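Long-range contacts in thioesterase domain-containing protein (Pyrococcus horikoshii, PDB 1IXL), which is of unestablished function but adopts a hot-dog fold and probably hydrolyses acyl-CoA thioesters: residues L70-V75 / K118-V123; L61-P66 / K101-K106; L32-E37 / D85-K90; K79-G84 / E112-G117. All blocks are in the same frame, centred on the assembly; numbering follows the deposited sequence.

Interaction 1: L70-V75 / K118-V123; sequences LGKAEV and KFYCYV
Lys72 and Tyr120 meet because their first torsions lay both side chains along one face of the sheet: CG of Lys72 stands anti to its backbone N (chi1 180°), CG of Tyr120 anti to its carbonyl carbon (chi1 -56°). The two then run side by side, and a bend at chi3 of the lysine carries its end over the ring. Lys72 CE sits almost on the ring normal, 3.4 Å from the centroid of the Tyr120 ring, a CH-pi contact; Lys72 NZ follows over the same ring at 3.8 Å from the centroid, a cation-pi pair. At the ring's edge, Tyr120 OH donates to Glu74 OE1 (3.0 Å), reaching it from above the carboxylate plane, with ring and carboxylate nearly perpendicular. A phenylalanine in place of Tyr120 would probably keep the ring under the lysine but leave Glu74 OE1 without this hydroxyl donor.

The strands run antiparallel, and a classic beta bulge interrupts them: Gly71 and Lys72 both face Tyr120. Tyr120 O takes Gly71 N at 2.9 Å and Lys72 N only weakly, while Tyr120 N returns a bond to Lys72 O. Beyond the bulge, Glu74 and Lys118 form a regular hydrogen-bonded pair.

On the other face Phe119, packed on Ala55 of helix 48-63, receives Leu70 CD2 at its edge (3.7 Å from Phe119 CD2), and Val75 CG1 approaches Phe119 CZ to 3.6 Å. The contact is thus two-sided: apolar toward the helix, and on the other face a tyrosine held between a cation over its ring and a carboxylate at its hydroxyl, probably each moderating the other's charge.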
loop_
_atom_site.group_PDB
_atom_site.type_symbol
_atom_site.label_atom_id
_atom_site.label_comp_id
_atom_site.label_asym_id
_atom_site.label_seq_id
_atom_site.Cartn_x
_atom_site.Cartn_y
_atom_site.Cartn_z
ATOM N N LEU A 70 9.355 -5.455 0.609
ATOM C CA LEU A 70 9.686 -4.032 0.726
ATOM C C LEU A 70 11.040 -3.894 1.431
ATOM O O LEU A 70 11.240 -4.422 2.533
ATOM C CB LEU A 70 8.596 -3.288 1.504
ATOM C CG LEU A 70 8.853 -1.792 1.708
ATOM C CD1 LEU A 70 9.005 -1.089 0.342
ATOM C CD2 LEU A 70 7.662 -1.183 2.532
ATOM N N GLY A 71 11.970 -3.193 0.795
ATOM C CA GLY A 71 13.295 -3.036 1.393
ATOM C C GLY A 71 13.469 -1.736 2.151
ATOM O O GLY A 71 14.058 -1.697 3.241
ATOM N N LYS A 72 12.940 -0.669 1.571
ATOM C CA LYS A 72 13.071 0.653 2.156
ATOM C C LYS A 72 11.892 1.509 1.744
ATOM O O LYS A 72 11.278 1.286 0.692
ATOM C CB LYS A 72 14.371 1.286 1.649
ATOM C CG LYS A 72 14.652 2.660 2.164
ATOM C CD LYS A 72 15.936 3.210 1.527
ATOM C CE LYS A 72 15.713 3.550 0.062
ATOM N NZ LYS A 72 16.666 4.594 -0.416
ATOM N N ALA A 73 11.588 2.506 2.564
ATOM C CA ALA A 73 10.487 3.402 2.269
ATOM C C ALA A 73 10.732 4.761 2.903
ATOM O O ALA A 73 11.352 4.861 3.955
ATOM C CB ALA A 73 9.178 2.803 2.797
ATOM N N GLU A 74 10.277 5.803 2.232
ATOM C CA GLU A 74 10.376 7.151 2.757
ATOM C C GLU A 74 8.938 7.635 2.629
ATOM O O GLU A 74 8.351 7.562 1.546
ATOM C CB GLU A 74 11.317 7.991 1.895
ATOM C CG GLU A 74 12.742 7.425 1.887
ATOM C CD GLU A 74 13.589 7.985 0.759
ATOM O OE1 GLU A 74 13.040 8.214 -0.348
ATOM O OE2 GLU A 74 14.808 8.180 0.976
ATOM N N VAL A 75 8.346 8.091 3.718
ATOM C CA VAL A 75 6.960 8.544 3.644
ATOM C C VAL A 75 6.755 9.838 4.416
ATOM O O VAL A 75 7.498 10.150 5.354
ATOM C CB VAL A 75 5.980 7.492 4.207
ATOM C CG1 VAL A 75 6.038 6.198 3.363
ATOM C CG2 VAL A 75 6.307 7.200 5.683
ATOM N N LYS A 118 7.777 6.950 -1.292
ATOM C CA LYS A 118 8.507 6.181 -2.283
ATOM C C LYS A 118 8.812 4.848 -1.616
ATOM O O LYS A 118 9.306 4.819 -0.487
ATOM C CB LYS A 118 9.818 6.861 -2.662
ATOM C CG LYS A 118 9.647 8.068 -3.563
ATOM C CD LYS A 118 10.918 8.325 -4.374
ATOM C CE LYS A 118 10.885 9.723 -4.982
ATOM N NZ LYS A 118 9.479 10.183 -5.192
ATOM N N PHE A 119 8.492 3.754 -2.294
ATOM C CA PHE A 119 8.732 2.421 -1.756
ATOM C C PHE A 119 9.714 1.685 -2.677
ATOM O O PHE A 119 9.466 1.542 -3.880
ATOM C CB PHE A 119 7.403 1.664 -1.645
ATOM C CG PHE A 119 6.449 2.271 -0.642
ATOM C CD1 PHE A 119 5.866 3.512 -0.880
ATOM C CD2 PHE A 119 6.210 1.641 0.574
ATOM C CE1 PHE A 119 5.052 4.123 0.100
ATOM C CE2 PHE A 119 5.406 2.235 1.547
ATOM C CZ PHE A 119 4.832 3.470 1.313
ATOM N N TYR A 120 10.830 1.243 -2.101
ATOM C CA TYR A 120 11.886 0.540 -2.832
ATOM C C TYR A 120 11.659 -0.942 -2.609
ATOM O O TYR A 120 11.907 -1.474 -1.517
ATOM C CB TYR A 120 13.268 0.992 -2.327
ATOM C CG TYR A 120 13.468 2.489 -2.426
ATOM C CD1 TYR A 120 12.719 3.359 -1.639
ATOM C CD2 TYR A 120 14.379 3.041 -3.334
ATOM C CE1 TYR A 120 12.863 4.734 -1.747
ATOM C CE2 TYR A 120 14.528 4.415 -3.453
ATOM C CZ TYR A 120 13.766 5.255 -2.656
ATOM O OH TYR A 120 13.881 6.617 -2.756
ATOM N N CYS A 121 11.177 -1.587 -3.669
ATOM C CA CYS A 121 10.801 -2.988 -3.665
ATOM C C CYS A 121 11.780 -3.899 -4.414
ATOM O O CYS A 121 12.392 -3.494 -5.413
ATOM C CB CYS A 121 9.402 -3.124 -4.287
ATOM S SG CYS A 121 8.214 -1.816 -3.761
ATOM N N TYR A 122 11.901 -5.133 -3.924
ATOM C CA TYR A 122 12.810 -6.108 -4.521
ATOM C C TYR A 122 12.127 -7.411 -4.855
ATOM O O TYR A 122 11.466 -7.999 -4.008
ATOM C CB TYR A 122 13.949 -6.424 -3.549
ATOM C CG TYR A 122 14.876 -5.266 -3.330
ATOM C CD1 TYR A 122 15.928 -5.012 -4.219
ATOM C CD2 TYR A 122 14.687 -4.401 -2.260
ATOM C CE1 TYR A 122 16.773 -3.916 -4.043
ATOM C CE2 TYR A 122 15.512 -3.304 -2.070
ATOM C CZ TYR A 122 16.553 -3.063 -2.962
ATOM O OH TYR A 122 17.338 -1.955 -2.792
ATOM N N VAL A 123 12.314 -7.867 -6.085
ATOM C CA VAL A 123 11.767 -9.142 -6.497
ATOM C C VAL A 123 12.928 -10.116 -6.285
ATOM O O VAL A 123 13.972 -10.017 -6.948
ATOM C CB VAL A 123 11.351 -9.088 -7.971
ATOM C CG1 VAL A 123 10.839 -10.442 -8.423
ATOM C CG2 VAL A 123 10.270 -8.015 -8.148
#

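Interaction 2: L61-P66 / K101-K106; sequences LAVNEP and KIVEVK
Val63 makes the broadest contact here, its two methyls touching different parts of the strand. Val63 CG2 lies 4.0 Å from Val103 CG2 and 3.9 Å from Lys101 CB, while Val63 CG1 turns to the far end of the lysine, 3.7 Å from Lys101 NZ. One residue earlier, Ala62 CB meets the other branch of Val103, at 4.0 Å from Val103 CG1. Val103 therefore spreads its methyls beneath two consecutive helix residues: CG1 is anti to the backbone N (chi1 180°) and serves the alanine, CG2 serves the valine.

Lys101 folds back instead of stretching out. Bends at chi2 (-74°) and chi4 (53°) curl the chain past Val63 and bring its amine toward Glu65, whose own chain is bent at chi2 and crosses the lysine at about a right angle. Glu65 OE1 and Lys101 NZ are 3.9 Å apart, a long salt bridge.

Farther out, the end of helix 48-63 is also tied to the N-terminal segment. Asn64, the first residue after the helix, takes a positive phi, and its side-chain amide bonds to Arg7 N and Glu5 O. Glu65 OE2 has a weak, long ion pair with Arg7. On the strand side, Lys101 and Val103 are fixed by backbone hydrogen bonds to Cys121 and Phe119 of strand 112-123.

No hydrogen bond joins the two segments, so the helix end sits on the sheet mainly through small apolar side chains. The single ion pair lies at the border of this apolar patch, and at this length it probably adds little beside the apolar packing.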
loop_
_atom_site.group_PDB
_atom_site.type_symbol
_atom_site.label_atom_id
_atom_site.label_comp_id
_atom_site.label_asym_id
_atom_site.label_seq_id
_atom_site.Cartn_x
_atom_site.Cartn_y
_atom_site.Cartn_z
ATOM N N LEU A 61 1.506 -4.687 -4.701
ATOM C CA LEU A 61 0.643 -5.086 -5.826
ATOM C C LEU A 61 0.952 -4.345 -7.109
ATOM O O LEU A 61 0.598 -4.814 -8.191
ATOM C CB LEU A 61 -0.852 -4.952 -5.476
ATOM C CG LEU A 61 -1.265 -5.868 -4.313
ATOM C CD1 LEU A 61 -2.781 -5.845 -4.100
ATOM C CD2 LEU A 61 -0.807 -7.277 -4.594
ATOM N N ALA A 62 1.603 -3.192 -7.013
ATOM C CA ALA A 62 1.975 -2.482 -8.222
ATOM C C ALA A 62 3.082 -3.312 -8.900
ATOM O O ALA A 62 3.236 -3.266 -10.121
ATOM C CB ALA A 62 2.464 -1.076 -7.901
ATOM N N VAL A 63 3.847 -4.073 -8.118
ATOM C CA VAL A 63 4.900 -4.921 -8.707
ATOM C C VAL A 63 4.267 -6.268 -9.015
ATOM O O VAL A 63 4.482 -6.838 -10.079
ATOM C CB VAL A 63 6.088 -5.095 -7.751
ATOM C CG1 VAL A 63 7.133 -6.045 -8.373
ATOM C CG2 VAL A 63 6.711 -3.713 -7.463
ATOM N N ASN A 64 3.504 -6.779 -8.056
ATOM C CA ASN A 64 2.751 -8.015 -8.208
ATOM C C ASN A 64 3.547 -9.211 -8.712
ATOM O O ASN A 64 3.148 -9.890 -9.656
ATOM C CB ASN A 64 1.552 -7.759 -9.132
ATOM C CG ASN A 64 0.522 -8.877 -9.082
ATOM O OD1 ASN A 64 0.303 -9.488 -8.036
ATOM N ND2 ASN A 64 -0.130 -9.145 -10.221
ATOM N N GLU A 65 4.665 -9.469 -8.050
ATOM C CA GLU A 65 5.531 -10.586 -8.374
ATOM C C GLU A 65 5.495 -11.402 -7.087
ATOM O O GLU A 65 5.597 -10.838 -6.007
ATOM C CB GLU A 65 6.935 -10.060 -8.652
ATOM C CG GLU A 65 7.664 -10.833 -9.685
ATOM C CD GLU A 65 7.448 -10.286 -11.076
ATOM O OE1 GLU A 65 8.141 -9.304 -11.436
ATOM O OE2 GLU A 65 6.585 -10.832 -11.801
ATOM N N PRO A 66 5.348 -12.736 -7.175
ATOM C CA PRO A 66 5.288 -13.588 -5.978
ATOM C C PRO A 66 6.255 -13.289 -4.826
ATOM O O PRO A 66 5.839 -13.151 -3.662
ATOM C CB PRO A 66 5.505 -14.989 -6.543
ATOM C CG PRO A 66 4.829 -14.896 -7.909
ATOM C CD PRO A 66 5.284 -13.544 -8.412
ATOM N N LYS A 101 12.518 -2.218 -7.866
ATOM C CA LYS A 101 11.468 -1.371 -8.401
ATOM C C LYS A 101 11.196 -0.201 -7.450
ATOM O O LYS A 101 11.078 -0.398 -6.249
ATOM C CB LYS A 101 10.190 -2.194 -8.551
ATOM C CG LYS A 101 10.399 -3.556 -9.218
ATOM C CD LYS A 101 10.625 -3.402 -10.713
ATOM C CE LYS A 101 10.702 -4.754 -11.424
ATOM N NZ LYS A 101 9.533 -5.629 -11.135
ATOM N N ILE A 102 11.126 1.013 -7.979
ATOM C CA ILE A 102 10.823 2.172 -7.140
ATOM C C ILE A 102 9.345 2.470 -7.403
ATOM O O ILE A 102 8.938 2.698 -8.537
ATOM C CB ILE A 102 11.693 3.385 -7.501
ATOM C CG1 ILE A 102 13.163 3.064 -7.223
ATOM C CG2 ILE A 102 11.286 4.594 -6.669
ATOM C CD1 ILE A 102 14.140 4.165 -7.689
ATOM N N VAL A 103 8.537 2.439 -6.353
ATOM C CA VAL A 103 7.104 2.652 -6.506
ATOM C C VAL A 103 6.677 3.881 -5.728
ATOM O O VAL A 103 7.047 4.040 -4.572
ATOM C CB VAL A 103 6.345 1.437 -5.965
ATOM C CG1 VAL A 103 4.845 1.635 -6.111
ATOM C CG2 VAL A 103 6.820 0.180 -6.700
ATOM N N GLU A 104 5.922 4.761 -6.367
ATOM C CA GLU A 104 5.447 5.944 -5.674
ATOM C C GLU A 104 4.031 5.602 -5.229
ATOM O O GLU A 104 3.279 4.960 -5.966
ATOM C CB GLU A 104 5.428 7.155 -6.613
ATOM C CG GLU A 104 4.842 8.407 -5.970
ATOM C CD GLU A 104 5.023 9.645 -6.829
ATOM O OE1 GLU A 104 4.714 9.570 -8.043
ATOM O OE2 GLU A 104 5.470 10.687 -6.289
ATOM N N VAL A 105 3.667 5.992 -4.017
ATOM C CA VAL A 105 2.325 5.702 -3.539
ATOM C C VAL A 105 1.751 6.949 -2.886
ATOM O O VAL A 105 2.448 7.690 -2.184
ATOM C CB VAL A 105 2.306 4.557 -2.471
ATOM C CG1 VAL A 105 0.885 4.273 -2.057
ATOM C CG2 VAL A 105 2.941 3.285 -3.013
ATOM N N LYS A 106 0.479 7.188 -3.142
ATOM C CA LYS A 106 -0.202 8.312 -2.539
ATOM C C LYS A 106 -1.474 7.715 -1.975
ATOM O O LYS A 106 -2.141 6.923 -2.645
ATOM C CB LYS A 106 -0.515 9.394 -3.585
ATOM C CG LYS A 106 0.661 10.319 -3.847
ATOM C CD LYS A 106 0.216 11.625 -4.479
ATOM C CE LYS A 106 0.552 11.675 -5.949
ATOM N NZ LYS A 106 2.030 11.663 -6.120
#

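Interaction 3: L32-E37 / D85-K90; sequences LETIDE and DKLVAK
Thr34 reaches across to Asp85 and Leu87 with every branch of its side chain. Its CB lies 3.6 Å from Asp85 O. From there OG1 takes the position between the backbone N and the carbonyl carbon (chi1 56°), which turns it onto Asp85 O at 2.8 Å, in the carbonyl plane and on a lone pair; its bonds to Gly84 N and Lys82 O are weak. The methyl also lies by Asp85 O, and Thr34 CG2 reaches Leu87 CD1 at 4.0 Å, the two side chains crossing at about a right angle. Thr34 N binds Asp85 O as well, nearly along the C=O axis at 3.0 Å, so hydroxyl and amide of one residue grip a single carbonyl oxygen. Replaced by alanine, this position is likely to lose the hydroxyl donor to Asp85 O and the methyl beside Leu87.

Before the threonine, Leu32 and Leu87 form a hydrogen-bonded antiparallel pair, each N to the other's O at 2.7 Å. On the opposite face Glu33, bent at chi2, lays its carboxylate along the lysine chain, with Glu33 OE1 at 3.2 Å from Lys86 CG. The amine of Lys86 goes instead to Glu31 in a salt bridge.

Leu32 and Leu87 both pack on Leu54 of helix 48-63. Strands 27-33 and 86-97 are thus neighbours in an antiparallel sheet wrapped on a central helix, the hallmark of the hot-dog fold.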
loop_
_atom_site.group_PDB
_atom_site.type_symbol
_atom_site.label_atom_id
_atom_site.label_comp_id
_atom_site.label_asym_id
_atom_site.label_seq_id
_atom_site.Cartn_x
_atom_site.Cartn_y
_atom_site.Cartn_z
ATOM N N LEU A 32 -9.133 1.003 2.087
ATOM C CA LEU A 32 -9.228 0.572 3.469
ATOM C C LEU A 32 -10.201 1.454 4.238
ATOM O O LEU A 32 -10.111 2.688 4.190
ATOM C CB LEU A 32 -7.855 0.648 4.151
ATOM C CG LEU A 32 -7.755 0.390 5.665
ATOM C CD1 LEU A 32 -8.101 -1.054 5.981
ATOM C CD2 LEU A 32 -6.321 0.674 6.135
ATOM N N GLU A 33 -11.141 0.806 4.915
ATOM C CA GLU A 33 -12.103 1.502 5.768
ATOM C C GLU A 33 -11.435 1.444 7.142
ATOM O O GLU A 33 -11.163 0.351 7.658
ATOM C CB GLU A 33 -13.440 0.747 5.818
ATOM C CG GLU A 33 -14.324 0.968 4.594
ATOM C CD GLU A 33 -14.854 2.387 4.513
ATOM O OE1 GLU A 33 -15.498 2.722 3.488
ATOM O OE2 GLU A 33 -14.632 3.165 5.477
ATOM N N THR A 34 -11.128 2.597 7.719
ATOM C CA THR A 34 -10.488 2.584 9.028
ATOM C C THR A 34 -11.495 2.211 10.110
ATOM O O THR A 34 -12.672 2.588 10.028
ATOM C CB THR A 34 -9.834 3.930 9.346
ATOM O OG1 THR A 34 -10.803 4.981 9.262
ATOM C CG2 THR A 34 -8.699 4.194 8.371
ATOM N N ILE A 35 -11.034 1.446 11.101
ATOM C CA ILE A 35 -11.885 0.985 12.197
ATOM C C ILE A 35 -11.405 1.447 13.559
ATOM O O ILE A 35 -10.269 1.908 13.720
ATOM C CB ILE A 35 -12.017 -0.563 12.234
ATOM C CG1 ILE A 35 -10.630 -1.209 12.303
ATOM C CG2 ILE A 35 -12.787 -1.040 11.009
ATOM C CD1 ILE A 35 -10.673 -2.742 12.400
ATOM N N ASP A 36 -12.278 1.292 14.545
ATOM C CA ASP A 36 -11.999 1.749 15.896
ATOM C C ASP A 36 -10.729 1.204 16.562
ATOM O O ASP A 36 -10.093 1.898 17.351
ATOM C CB ASP A 36 -13.220 1.482 16.772
ATOM C CG ASP A 36 -13.215 2.315 18.020
ATOM O OD1 ASP A 36 -12.840 1.798 19.090
ATOM O OD2 ASP A 36 -13.564 3.506 17.915
ATOM N N GLU A 37 -10.347 -0.028 16.244
ATOM C CA GLU A 37 -9.153 -0.611 16.846
ATOM C C GLU A 37 -7.862 0.067 16.393
ATOM O O GLU A 37 -6.817 -0.080 17.037
ATOM C CB GLU A 37 -9.077 -2.116 16.536
ATOM C CG GLU A 37 -10.194 -2.943 17.193
ATOM C CD GLU A 37 -11.476 -2.995 16.367
ATOM O OE1 GLU A 37 -12.008 -1.935 15.966
ATOM O OE2 GLU A 37 -11.951 -4.119 16.117
ATOM N N ASP A 85 -12.724 7.198 8.358
ATOM C CA ASP A 85 -12.248 7.634 7.048
ATOM C C ASP A 85 -12.080 6.388 6.184
ATOM O O ASP A 85 -11.721 5.322 6.677
ATOM C CB ASP A 85 -10.874 8.340 7.137
ATOM C CG ASP A 85 -10.943 9.719 7.772
ATOM O OD1 ASP A 85 -12.060 10.228 8.035
ATOM O OD2 ASP A 85 -9.864 10.306 7.993
ATOM N N LYS A 86 -12.364 6.526 4.897
ATOM C CA LYS A 86 -12.187 5.446 3.946
ATOM C C LYS A 86 -10.979 5.939 3.159
ATOM O O LYS A 86 -10.982 7.080 2.660
ATOM C CB LYS A 86 -13.384 5.327 3.007
ATOM C CG LYS A 86 -13.184 4.294 1.903
ATOM C CD LYS A 86 -14.067 4.596 0.706
ATOM C CE LYS A 86 -13.489 4.002 -0.561
ATOM N NZ LYS A 86 -13.262 2.546 -0.379
ATOM N N LEU A 87 -9.955 5.104 3.059
ATOM C CA LEU A 87 -8.730 5.484 2.361
ATOM C C LEU A 87 -8.483 4.659 1.110
ATOM O O LEU A 87 -8.849 3.491 1.064
ATOM C CB LEU A 87 -7.518 5.306 3.287
ATOM C CG LEU A 87 -7.572 5.919 4.697
ATOM C CD1 LEU A 87 -6.270 5.564 5.460
ATOM C CD2 LEU A 87 -7.739 7.443 4.609
ATOM N N VAL A 88 -7.866 5.278 0.106
ATOM C CA VAL A 88 -7.514 4.571 -1.121
ATOM C C VAL A 88 -6.047 4.856 -1.472
ATOM O O VAL A 88 -5.660 5.991 -1.695
ATOM C CB VAL A 88 -8.368 4.994 -2.335
ATOM C CG1 VAL A 88 -7.916 4.202 -3.582
ATOM C CG2 VAL A 88 -9.846 4.754 -2.060
ATOM N N ALA A 89 -5.240 3.810 -1.525
ATOM C CA ALA A 89 -3.843 3.968 -1.878
ATOM C C ALA A 89 -3.684 3.663 -3.373
ATOM O O ALA A 89 -4.196 2.655 -3.850
ATOM C CB ALA A 89 -3.002 3.009 -1.049
ATOM N N LYS A 90 -2.995 4.552 -4.089
ATOM C CA LYS A 90 -2.711 4.399 -5.511
ATOM C C LYS A 90 -1.190 4.295 -5.680
ATOM O O LYS A 90 -0.459 5.235 -5.396
ATOM C CB LYS A 90 -3.294 5.586 -6.292
ATOM C CG LYS A 90 -4.821 5.666 -6.104
ATOM C CD LYS A 90 -5.501 6.732 -6.955
ATOM C CE LYS A 90 -6.961 6.878 -6.501
ATOM N NZ LYS A 90 -7.653 7.945 -7.286
#

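Interaction 4: K79-G84 / E112-G117; sequences KPVKVG and EVVLEG
Lys79 and Glu112 cross at about a right angle, the lysine chain passing the carboxylate with its methylenes and not with its amine. Lys79 CE lies 3.3 Å from Glu112 OE2, and Lys79 CD is close to the same oxygen, whereas Lys79 NZ stays 4.6 Å from Glu112 OE2, beyond a salt bridge. The glutamate has its charge partner elsewhere, in Arg109, whose guanidinium takes OE2. With CG anti to its carbonyl carbon (chi1 -71°), Lys79 runs on past the backbone of the strand, and its CD comes within 3.5 Å of Val113 O.

The second pair also crosses at roughly a right angle. Val81 CG2 meets the branch point of Val114, 3.9 Å from Val114 CB, and is almost as near to Val114 CG2. Both valines are buried, so this small apolar crossing closes the inner side of the contact, while Lys79 covers the outer side.

Between the two crossings the backbones are held loosely. Lys79 N reaches Val114 O in a straight but weak hydrogen bond of 3.5 Å. A water supplies a firmer link: it donates to Lys79 O at 2.6 Å and to Val114 O at 2.7 Å, so Val114 O serves both the amide and the water.

Val114 marks a corner in strand 112-123, where it and Leu115 both face Val107 of strand 100-109 in a classic beta bulge. The loop 79-84, between strands 68-77 and 86-97, crosses this corner; Val81 continues inward to Thr51 of helix 48-63 and pairs through its backbone with Val46.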
loop_
_atom_site.group_PDB
_atom_site.type_symbol
_atom_site.label_atom_id
_atom_site.label_comp_id
_atom_site.label_asym_id
_atom_site.label_seq_id
_atom_site.Cartn_x
_atom_site.Cartn_y
_atom_site.Cartn_z
ATOM N N LYS A 79 -1.797 14.562 6.131
ATOM C CA LYS A 79 -3.046 14.911 6.845
ATOM C C LYS A 79 -3.405 13.803 7.820
ATOM O O LYS A 79 -3.226 12.627 7.506
ATOM C CB LYS A 79 -4.211 15.065 5.877
ATOM C CG LYS A 79 -4.160 16.281 4.984
ATOM C CD LYS A 79 -5.421 16.308 4.128
ATOM C CE LYS A 79 -5.728 17.711 3.621
ATOM N NZ LYS A 79 -4.619 18.224 2.778
ATOM N N PRO A 80 -3.926 14.159 9.014
ATOM C CA PRO A 80 -4.300 13.151 10.006
ATOM C C PRO A 80 -5.489 12.335 9.528
ATOM O O PRO A 80 -6.354 12.840 8.822
ATOM C CB PRO A 80 -4.617 13.990 11.244
ATOM C CG PRO A 80 -5.246 15.248 10.628
ATOM C CD PRO A 80 -4.277 15.518 9.483
ATOM N N VAL A 81 -5.530 11.061 9.904
ATOM C CA VAL A 81 -6.626 10.193 9.497
ATOM C C VAL A 81 -7.462 9.902 10.734
ATOM O O VAL A 81 -6.926 9.630 11.809
ATOM C CB VAL A 81 -6.082 8.856 8.884
ATOM C CG1 VAL A 81 -7.217 7.860 8.665
ATOM C CG2 VAL A 81 -5.392 9.146 7.565
ATOM N N LYS A 82 -8.778 9.968 10.578
ATOM C CA LYS A 82 -9.690 9.744 11.691
ATOM C C LYS A 82 -10.498 8.469 11.488
ATOM O O LYS A 82 -10.848 8.136 10.364
ATOM C CB LYS A 82 -10.609 10.978 11.826
ATOM C CG LYS A 82 -12.066 10.678 12.076
ATOM C CD LYS A 82 -12.927 11.946 12.037
ATOM C CE LYS A 82 -12.714 12.805 13.265
ATOM N NZ LYS A 82 -13.098 12.088 14.520
ATOM N N VAL A 83 -10.779 7.737 12.563
ATOM C CA VAL A 83 -11.565 6.503 12.437
ATOM C C VAL A 83 -12.834 6.816 11.667
ATOM O O VAL A 83 -13.494 7.814 11.945
ATOM C CB VAL A 83 -11.967 5.924 13.809
ATOM C CG1 VAL A 83 -13.103 4.909 13.634
ATOM C CG2 VAL A 83 -10.766 5.257 14.461
ATOM N N GLY A 84 -13.172 5.967 10.702
ATOM C CA GLY A 84 -14.347 6.218 9.889
ATOM C C GLY A 84 -13.949 6.694 8.501
ATOM O O GLY A 84 -14.751 6.626 7.570
ATOM N N GLU A 112 -8.255 14.331 -1.037
ATOM C CA GLU A 112 -7.117 14.760 -0.239
ATOM C C GLU A 112 -6.033 13.695 -0.090
ATOM O O GLU A 112 -6.326 12.518 0.090
ATOM C CB GLU A 112 -7.567 15.130 1.169
ATOM C CG GLU A 112 -8.848 15.921 1.273
ATOM C CD GLU A 112 -9.423 15.839 2.678
ATOM O OE1 GLU A 112 -10.484 15.191 2.861
ATOM O OE2 GLU A 112 -8.804 16.404 3.603
ATOM N N VAL A 113 -4.783 14.129 -0.148
ATOM C CA VAL A 113 -3.662 13.226 0.060
ATOM C C VAL A 113 -3.390 13.194 1.574
ATOM O O VAL A 113 -3.275 14.253 2.205
ATOM C CB VAL A 113 -2.411 13.728 -0.689
ATOM C CG1 VAL A 113 -1.193 12.899 -0.301
ATOM C CG2 VAL A 113 -2.653 13.628 -2.213
ATOM N N VAL A 114 -3.333 11.997 2.162
ATOM C CA VAL A 114 -3.049 11.868 3.590
ATOM C C VAL A 114 -1.647 11.280 3.793
ATOM O O VAL A 114 -1.077 11.381 4.874
ATOM C CB VAL A 114 -4.106 10.978 4.325
ATOM C CG1 VAL A 114 -5.498 11.588 4.160
ATOM C CG2 VAL A 114 -4.084 9.537 3.786
ATOM N N LEU A 115 -1.107 10.643 2.752
ATOM C CA LEU A 115 0.242 10.095 2.818
ATOM C C LEU A 115 0.858 10.037 1.426
ATOM O O LEU A 115 0.166 9.757 0.457
ATOM C CB LEU A 115 0.243 8.670 3.418
ATOM C CG LEU A 115 1.639 7.992 3.466
ATOM C CD1 LEU A 115 1.709 7.059 4.671
ATOM C CD2 LEU A 115 1.935 7.209 2.159
ATOM N N GLU A 116 2.153 10.308 1.325
ATOM C CA GLU A 116 2.839 10.197 0.040
ATOM C C GLU A 116 4.177 9.542 0.333
ATOM O O GLU A 116 4.822 9.830 1.352
ATOM C CB GLU A 116 3.059 11.576 -0.625
ATOM C CG GLU A 116 3.687 12.630 0.295
ATOM C CD GLU A 116 4.063 13.921 -0.419
ATOM O OE1 GLU A 116 3.285 14.363 -1.293
ATOM O OE2 GLU A 116 5.130 14.498 -0.089
ATOM N N GLY A 117 4.614 8.657 -0.548
ATOM C CA GLY A 117 5.887 8.021 -0.280
ATOM C C GLY A 117 6.496 7.281 -1.437
ATOM O O GLY A 117 5.830 7.050 -2.445
HETATM O O HOH W 1 -1.672 10.514 7.392
#

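All four contacts reach one antiparallel sheet; in interaction 2 helix 48-63 meets it, and in interaction 4 the loop 79-84. Interactions 1 and 4 share strand 112-123, and interaction 4 is nested in the loop closed by interaction 1; every other pair alternates along the chain. Interactions 1 and 2, centres about 9 Å apart, are joined by strand pairing of Phe119 with Val103 and Cys121 with Lys101. Interactions 3 and 4, also about 9 Å apart, meet at Thr34 and Gly84, their centres about 19 to 21 Å from those of the first two. Strand 100-109 bridges the groups, with Lys106 O meeting Lys90 N, so chain-distant pieces close into a single compact domain.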